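Local coordinates for amicyanin (Paracoccus versutus, PDB 1ID2), which carries electrons as a type I blue copper protein, probably accepting them from methylamine dehydrogenase as other amicyanins do, at residues Asp16-Ala21 against Thr43-Asn48; Ile4-Glu9 against Gln77-Thr82. All coordinates share one frame; numbering follows the deposited sequence.

From the N terminus the chain first runs through Ile4-Glu9, part of the broken edge strand 4-13, and then turns through the loop Asp16-Ala21. That loop meets Thr43-Asn48 in interaction 1, closing the shorter loop of chain. Interaction 2 pairs Ile4-Glu9 with Gln77-Thr82 and closes the longer one, so both ends of interaction 1 fall within its span and the two contacts nest without crossing. Strands 43-48 and 77-83 lie side by side in one sheet. Thr43 OG1 and Thr82 OG1 are 2.6 Å apart, a probable hydrogen bond, and Val17 also packs on Ala78. Interaction 2 joins the edge strand 4-13 to strand 77-83; interaction 1 lays a loop over the sheet's outer face.

Interaction 1 of 2, residues Asp16-Ala21 against Thr43-Asn48; sequences DVPADA and TVYWVN
The ring of Tyr45 and the side chains of Val17, Pro18 and Ala21 meet where a loop of the cupredoxin beta sandwich folds over the outer face of the sheet that holds strands 43-48 and 77-83. All three loop residues approach from the same side of the ring. Val17 CG1 sits over the ring face in a CH-pi contact, 4.2 Å from the Tyr45 centroid and 20° off the normal, displaced toward the CG-CD2 side. It gets there because CG1 stands anti to the backbone N (chi1 -180°), while Val17 CG2, lying beside that N, turns to the strand and reaches Val47 CG2 at 4.3 Å. The valine and tyrosine side chains run antiparallel past one another, whereas the proline lies roughly square across the tyrosine. Pro18 CD comes obliquely to the phenol end, 3.7 Å from Tyr45 CZ and 3.6 Å from Tyr45 OH. Ala21 CB comes obliquely to the CD1-CE1 flank, the side of the ring away from CD2, 3.8 Å from Tyr45 CD1. The contact is thus mainly apolar, and the loop touches the tyrosine from CG to OH. Tyr45 and Val47 share this outer side of strand 43-48, whereas Val44 and Trp46 project from the other side to pack on Val103 of strand 100-105, and Trp46 also meets Tyr91 edge-to-face. The neighbouring strands complete the patch: Val47 touches Ala78, both Val17 and Val47 touch Val23, and Tyr45 touches Ala80. A type I beta turn from Pro18 to Ala21 brings the proline ring and the alanine methyl to the same side of the ring plane as Val17, with Ala21 N donating to Pro18 O at 3.2 Å.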
ATOM      1  N   ASP A  16      10.958  -1.459  11.287  1.00 19.45           N
ATOM      2  CA  ASP A  16      11.842  -0.932  10.235  1.00 26.13           C
ATOM      3  C   ASP A  16      11.319   0.310   9.513  1.00 17.04           C
ATOM      4  O   ASP A  16      12.008   0.840   8.636  1.00 30.92           O
ATOM      5  CB  ASP A  16      12.163  -2.000   9.171  1.00 25.64           C
ATOM      6  CG  ASP A  16      12.913  -3.209   9.731  1.00 29.72           C
ATOM      7  OD1 ASP A  16      12.898  -4.261   9.051  1.00 73.87           O
ATOM      8  OD2 ASP A  16      13.474  -3.141  10.851  1.00 71.72           O
ATOM      9  N   VAL A  17      10.084   0.718   9.821  1.00 25.63           N
ATOM     10  CA  VAL A  17       9.446   1.886   9.188  1.00 21.18           C
ATOM     11  C   VAL A  17      10.034   3.198   9.730  1.00 19.08           C
ATOM     12  O   VAL A  17      10.218   3.351  10.937  1.00 19.64           O
ATOM     13  CB  VAL A  17       7.908   1.886   9.436  1.00 11.73           C
ATOM     14  CG1 VAL A  17       7.242   3.127   8.752  1.00  8.98           C
ATOM     15  CG2 VAL A  17       7.293   0.553   8.932  1.00  5.40           C
ATOM     16  N   PRO A  18      10.395   4.139   8.840  1.00 30.14           N
ATOM     17  CA  PRO A  18      11.042   5.327   9.395  1.00 23.27           C
ATOM     18  C   PRO A  18      10.063   6.299  10.040  1.00 26.31           C
ATOM     19  O   PRO A  18       8.864   6.335   9.709  1.00 18.33           O
ATOM     20  CB  PRO A  18      11.785   5.930   8.194  1.00 22.28           C
ATOM     21  CG  PRO A  18      11.099   5.401   7.020  1.00 23.44           C
ATOM     22  CD  PRO A  18      10.662   4.014   7.397  1.00 20.93           C
ATOM     23  N   ALA A  19      10.582   7.095  10.963  1.00 14.96           N
ATOM     24  CA  ALA A  19       9.738   7.864  11.847  1.00 24.52           C
ATOM     25  C   ALA A  19       8.910   8.918  11.094  1.00 25.20           C
ATOM     26  O   ALA A  19       7.874   9.382  11.575  1.00 19.94           O
ATOM     27  CB  ALA A  19      10.596   8.510  12.907  1.00 20.44           C
ATOM     28  N   ASP A  20       9.403   9.355   9.946  1.00 20.21           N
ATOM     29  CA  ASP A  20       8.756  10.460   9.231  1.00 29.53           C
ATOM     30  C   ASP A  20       7.843  10.002   8.090  1.00 29.96           C
ATOM     31  O   ASP A  20       7.337  10.814   7.318  1.00 40.92           O
ATOM     32  CB  ASP A  20       9.819  11.447   8.700  1.00 37.89           C
ATOM     33  CG  ASP A  20      10.830  10.800   7.736  1.00 46.59           C
ATOM     34  OD1 ASP A  20      11.542  11.563   7.053  1.00 56.63           O
ATOM     35  OD2 ASP A  20      10.951   9.555   7.672  1.00 40.49           O
ATOM     36  N   ALA A  21       7.579   8.704   8.036  1.00 27.92           N
ATOM     37  CA  ALA A  21       6.815   8.116   6.947  1.00 41.92           C
ATOM     38  C   ALA A  21       5.314   8.477   6.998  1.00 23.32           C
ATOM     39  O   ALA A  21       4.784   8.816   8.059  1.00 23.62           O
ATOM     40  CB  ALA A  21       7.011   6.605   6.978  1.00 13.00           C
ATOM     41  N   THR A  43       6.958   7.791  -0.637  1.00 20.42           N
ATOM     42  CA  THR A  43       6.652   6.389  -0.355  1.00 32.98           C
ATOM     43  C   THR A  43       5.527   6.340   0.685  1.00 21.26           C
ATOM     44  O   THR A  43       5.426   7.246   1.519  1.00 13.97           O
ATOM     45  CB  THR A  43       7.931   5.641   0.182  1.00 27.94           C
ATOM     46  OG1 THR A  43       8.993   5.749  -0.782  1.00 14.92           O
ATOM     47  CG2 THR A  43       7.647   4.154   0.441  1.00 11.53           C
ATOM     48  N   VAL A  44       4.575   5.425   0.496  1.00 21.19           N
ATOM     49  CA  VAL A  44       3.528   5.186   1.492  1.00 12.43           C
ATOM     50  C   VAL A  44       3.834   3.843   2.111  1.00 14.99           C
ATOM     51  O   VAL A  44       4.154   2.922   1.402  1.00  7.82           O
ATOM     52  CB  VAL A  44       2.114   5.095   0.872  1.00  8.32           C
ATOM     53  CG1 VAL A  44       1.078   5.001   1.965  1.00  9.02           C
ATOM     54  CG2 VAL A  44       1.835   6.291  -0.006  1.00  5.49           C
ATOM     55  N   TYR A  45       3.711   3.731   3.429  1.00 14.85           N
ATOM     56  CA  TYR A  45       3.801   2.440   4.093  1.00  6.51           C
ATOM     57  C   TYR A  45       2.438   2.044   4.616  1.00  3.80           C
ATOM     58  O   TYR A  45       1.638   2.899   4.989  1.00  6.91           O
ATOM     59  CB  TYR A  45       4.783   2.503   5.267  1.00 13.04           C
ATOM     60  CG  TYR A  45       6.237   2.661   4.859  1.00 11.31           C
ATOM     61  CD1 TYR A  45       6.728   3.881   4.399  1.00 15.90           C
ATOM     62  CD2 TYR A  45       7.128   1.615   5.000  1.00 14.67           C
ATOM     63  CE1 TYR A  45       8.068   4.040   4.083  1.00 17.02           C
ATOM     64  CE2 TYR A  45       8.477   1.776   4.720  1.00 13.57           C
ATOM     65  CZ  TYR A  45       8.937   2.979   4.258  1.00 19.22           C
ATOM     66  OH  TYR A  45      10.279   3.119   3.979  1.00 40.44           O
ATOM     67  N   TRP A  46       2.142   0.755   4.523  1.00  9.49           N
ATOM     68  CA  TRP A  46       0.960   0.171   5.131  1.00  9.54           C
ATOM     69  C   TRP A  46       1.486  -0.694   6.243  1.00 11.92           C
ATOM     70  O   TRP A  46       2.553  -1.270   6.101  1.00  5.91           O
ATOM     71  CB  TRP A  46       0.210  -0.708   4.130  1.00  7.95           C
ATOM     72  CG  TRP A  46      -0.579   0.071   3.137  1.00 16.37           C
ATOM     73  CD1 TRP A  46      -1.890   0.429   3.232  1.00  4.79           C
ATOM     74  CD2 TRP A  46      -0.085   0.639   1.911  1.00 13.85           C
ATOM     75  NE1 TRP A  46      -2.238   1.199   2.156  1.00 13.45           N
ATOM     76  CE2 TRP A  46      -1.157   1.345   1.338  1.00 10.45           C
ATOM     77  CE3 TRP A  46       1.149   0.602   1.252  1.00 16.59           C
ATOM     78  CZ2 TRP A  46      -1.015   2.023   0.114  1.00 12.70           C
ATOM     79  CZ3 TRP A  46       1.280   1.274   0.046  1.00 13.86           C
ATOM     80  CH2 TRP A  46       0.205   1.971  -0.510  1.00 16.99           C
ATOM     81  N   VAL A  47       0.812  -0.679   7.387  1.00  8.86           N
ATOM     82  CA  VAL A  47       1.204  -1.517   8.528  1.00 10.26           C
ATOM     83  C   VAL A  47      -0.028  -2.268   9.035  1.00 11.38           C
ATOM     84  O   VAL A  47      -1.052  -1.679   9.374  1.00  8.92           O
ATOM     85  CB  VAL A  47       1.786  -0.671   9.704  1.00 20.94           C
ATOM     86  CG1 VAL A  47       2.140  -1.575  10.875  1.00 14.70           C
ATOM     87  CG2 VAL A  47       3.021   0.101   9.250  1.00 24.62           C
ATOM     88  N   ASN A  48       0.057  -3.588   9.023  1.00 12.66           N
ATOM     89  CA  ASN A  48      -1.027  -4.426   9.464  1.00 12.69           C
ATOM     90  C   ASN A  48      -0.991  -4.593  10.982  1.00 21.56           C
ATOM     91  O   ASN A  48       0.012  -5.061  11.537  1.00 11.89           O
ATOM     92  CB  ASN A  48      -0.932  -5.805   8.789  1.00 13.66           C
ATOM     93  CG  ASN A  48      -2.138  -6.684   9.105  1.00 11.83           C
ATOM     94  OD1 ASN A  48      -3.126  -6.200   9.619  1.00 21.12           O
ATOM     95  ND2 ASN A  48      -2.052  -7.974   8.795  1.00  6.75           N
TER

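Interaction 2 of 2, residues Ile4-Glu9 against Gln77-Thr82; sequences ITVTSE and QAYAIT
Antiparallel pairing joins Thr5 and Thr82, a hydrogen-bonded pair in which Thr5 N gives to Thr82 O at 2.7 Å and Thr82 N to Thr5 O at 2.9 Å, both nearly straight and in the carbonyl plane. Both threonines point to the same face of the sheet; Thr5 OG1 bonds to Asn84 and Thr82 OG1 to Thr43. On the opposite face Ile4 and Ile81 cross obliquely, with Ile4 CB 3.7 Å from Ile81 CG2. Beyond Val6 the first segment lifts off its partner, and water replaces direct pairing: one molecule, lying over a face of the Tyr79 ring, donates to Ser8 O and accepts from Ala80 N at 3.2 Å. A second links Glu9 O to Tyr79 OH. Tyr79 CG lies opposite the backbone N (chi1 -168°), sending the ring out to Ser8 and Glu9. Glu9 O meets the ring edge in plane, 3.4 Å from Tyr79 CE2; the Val6 side chain lies about square to Tyr79, with Val6 CG1 3.7 Å from Tyr79 OH. A phenylalanine in place of Tyr79 would probably leave the second water without its phenolic mate. Regular pairing, then a water-bridged interruption, marks 4-13 as a broken edge strand of the cupredoxin beta sandwich.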
ATOM      1  N   ILE A   4       4.990   3.041 -10.269  1.00 18.90           N
ATOM      2  CA  ILE A   4       5.416   2.840  -8.889  1.00 20.55           C
ATOM      3  C   ILE A   4       6.768   2.133  -8.810  1.00 25.49           C
ATOM      4  O   ILE A   4       7.231   1.530  -9.779  1.00 27.06           O
ATOM      5  CB  ILE A   4       4.379   2.007  -8.087  1.00 16.14           C
ATOM      6  CG1 ILE A   4       4.245   0.611  -8.689  1.00  8.62           C
ATOM      7  CG2 ILE A   4       3.037   2.713  -8.073  1.00 20.24           C
ATOM      8  CD1 ILE A   4       3.466  -0.373  -7.812  1.00 15.30           C
ATOM      9  N   THR A   5       7.403   2.228  -7.649  1.00 21.02           N
ATOM     10  CA  THR A   5       8.623   1.483  -7.369  1.00 17.13           C
ATOM     11  C   THR A   5       8.441   0.714  -6.070  1.00 14.55           C
ATOM     12  O   THR A   5       8.013   1.264  -5.038  1.00 18.23           O
ATOM     13  CB  THR A   5       9.867   2.429  -7.241  1.00 37.65           C
ATOM     14  OG1 THR A   5      10.034   3.175  -8.453  1.00 30.71           O
ATOM     15  CG2 THR A   5      11.140   1.635  -6.989  1.00 20.50           C
ATOM     16  N   VAL A   6       8.696  -0.584  -6.147  1.00 19.71           N
ATOM     17  CA  VAL A   6       8.625  -1.421  -4.972  1.00 22.62           C
ATOM     18  C   VAL A   6      10.011  -1.849  -4.509  1.00 27.84           C
ATOM     19  O   VAL A   6      10.680  -2.662  -5.166  1.00 28.10           O
ATOM     20  CB  VAL A   6       7.693  -2.617  -5.198  1.00 20.06           C
ATOM     21  CG1 VAL A   6       7.592  -3.449  -3.944  1.00 15.41           C
ATOM     22  CG2 VAL A   6       6.316  -2.090  -5.597  1.00 27.87           C
ATOM     23  N   THR A   7      10.565  -0.889  -3.781  1.00 48.18           N
ATOM     24  CA  THR A   7      11.252  -1.119  -2.523  1.00 87.85           C
ATOM     25  C   THR A   7      11.573  -2.602  -2.265  1.00 83.14           C
ATOM     26  O   THR A   7      12.538  -3.157  -2.812  1.00 31.99           O
ATOM     27  CB  THR A   7      10.360  -0.535  -1.396  1.00 61.68           C
ATOM     28  OG1 THR A   7       9.612   0.575  -1.935  1.00 40.21           O
ATOM     29  CG2 THR A   7      11.207  -0.069  -0.191  1.00 42.69           C
ATOM     30  N   SER A   8      10.718  -3.260  -1.493  1.00 67.61           N
ATOM     31  CA  SER A   8      10.969  -4.630  -1.091  1.00 36.31           C
ATOM     32  C   SER A   8       9.752  -5.442  -1.492  1.00 21.19           C
ATOM     33  O   SER A   8       8.613  -5.023  -1.264  1.00 40.13           O
ATOM     34  CB  SER A   8      11.192  -4.691   0.431  1.00 38.68           C
ATOM     35  OG  SER A   8      11.420  -6.011   0.890  1.00 57.19           O
ATOM     36  N   GLU A   9      10.000  -6.458  -2.303  1.00 17.29           N
ATOM     37  CA  GLU A   9       9.006  -7.484  -2.570  1.00 29.94           C
ATOM     38  C   GLU A   9       8.438  -7.977  -1.240  1.00 17.42           C
ATOM     39  O   GLU A   9       7.220  -8.076  -1.080  1.00 31.84           O
ATOM     40  CB  GLU A   9       9.643  -8.648  -3.333  1.00 41.05           C
ATOM     41  CG  GLU A   9       8.650  -9.528  -4.077  1.00 62.41           C
ATOM     42  CD  GLU A   9       9.282 -10.798  -4.616  1.00 63.93           C
ATOM     43  OE1 GLU A   9       9.353 -10.949  -5.854  1.00 66.28           O
ATOM     44  OE2 GLU A   9       9.700 -11.651  -3.804  1.00 68.50           O
ATOM     45  N   GLN A  77       3.632  -6.350  10.345  1.00 13.72           N
ATOM     46  CA  GLN A  77       4.491  -6.154   9.207  1.00  5.25           C
ATOM     47  C   GLN A  77       4.048  -4.910   8.486  1.00 15.26           C
ATOM     48  O   GLN A  77       2.990  -4.333   8.784  1.00 13.83           O
ATOM     49  CB  GLN A  77       4.456  -7.386   8.320  1.00  2.00           C
ATOM     50  CG  GLN A  77       5.057  -8.545   9.048  1.00 16.91           C
ATOM     51  CD  GLN A  77       5.257  -9.749   8.178  1.00 20.69           C
ATOM     52  OE1 GLN A  77       4.355 -10.170   7.451  1.00 24.29           O
ATOM     53  NE2 GLN A  77       6.421 -10.362   8.299  1.00 94.05           N
ATOM     54  N   ALA A  78       4.963  -4.371   7.701  1.00 16.85           N
ATOM     55  CA  ALA A  78       4.698  -3.156   6.982  1.00  9.86           C
ATOM     56  C   ALA A  78       5.058  -3.384   5.504  1.00 21.64           C
ATOM     57  O   ALA A  78       5.679  -4.389   5.161  1.00 12.48           O
ATOM     58  CB  ALA A  78       5.502  -2.028   7.598  1.00  9.99           C
ATOM     59  N   TYR A  79       4.581  -2.511   4.621  1.00 19.55           N
ATOM     60  CA  TYR A  79       4.842  -2.656   3.192  1.00 16.62           C
ATOM     61  C   TYR A  79       4.888  -1.286   2.530  1.00 15.79           C
ATOM     62  O   TYR A  79       4.128  -0.390   2.903  1.00 23.11           O
ATOM     63  CB  TYR A  79       3.759  -3.530   2.561  1.00 12.95           C
ATOM     64  CG  TYR A  79       4.058  -3.984   1.152  1.00 17.23           C
ATOM     65  CD1 TYR A  79       3.499  -3.316   0.072  1.00 11.11           C
ATOM     66  CD2 TYR A  79       4.836  -5.114   0.903  1.00  9.89           C
ATOM     67  CE1 TYR A  79       3.689  -3.747  -1.209  1.00 11.60           C
ATOM     68  CE2 TYR A  79       5.034  -5.559  -0.401  1.00 19.38           C
ATOM     69  CZ  TYR A  79       4.441  -4.863  -1.447  1.00 17.23           C
ATOM     70  OH  TYR A  79       4.552  -5.269  -2.752  1.00 21.23           O
ATOM     71  N   ALA A  80       5.853  -1.099   1.629  1.00 14.60           N
ATOM     72  CA  ALA A  80       6.140   0.213   1.055  1.00  8.67           C
ATOM     73  C   ALA A  80       6.007   0.203  -0.452  1.00 20.24           C
ATOM     74  O   ALA A  80       6.451  -0.731  -1.125  1.00 11.36           O
ATOM     75  CB  ALA A  80       7.542   0.659   1.430  1.00 15.76           C
ATOM     76  N   ILE A  81       5.419   1.272  -0.966  1.00 13.39           N
ATOM     77  CA  ILE A  81       5.332   1.512  -2.388  1.00 13.66           C
ATOM     78  C   ILE A  81       5.677   2.974  -2.589  1.00 16.88           C
ATOM     79  O   ILE A  81       5.112   3.858  -1.910  1.00  8.43           O
ATOM     80  CB  ILE A  81       3.901   1.239  -2.957  1.00 15.32           C
ATOM     81  CG1 ILE A  81       3.501  -0.211  -2.733  1.00  7.78           C
ATOM     82  CG2 ILE A  81       3.885   1.514  -4.456  1.00  6.58           C
ATOM     83  CD1 ILE A  81       2.140  -0.580  -3.298  1.00 12.66           C
ATOM     84  N   THR A  82       6.607   3.222  -3.511  1.00 13.45           N
ATOM     85  CA  THR A  82       6.955   4.569  -3.929  1.00  7.18           C
ATOM     86  C   THR A  82       6.184   4.940  -5.195  1.00 15.21           C
ATOM     87  O   THR A  82       6.243   4.225  -6.189  1.00 15.99           O
ATOM     88  CB  THR A  82       8.455   4.658  -4.179  1.00 15.33           C
ATOM     89  OG1 THR A  82       9.139   4.330  -2.962  1.00 14.46           O
ATOM     90  CG2 THR A  82       8.851   6.052  -4.642  1.00  7.73           C
TER
HETATM   91  O   HOH W   1       7.833  -3.198   0.226  1.00 30.87           O
HETATM   92  O   HOH W   2       5.375  -7.648  -3.073  1.00 28.62           O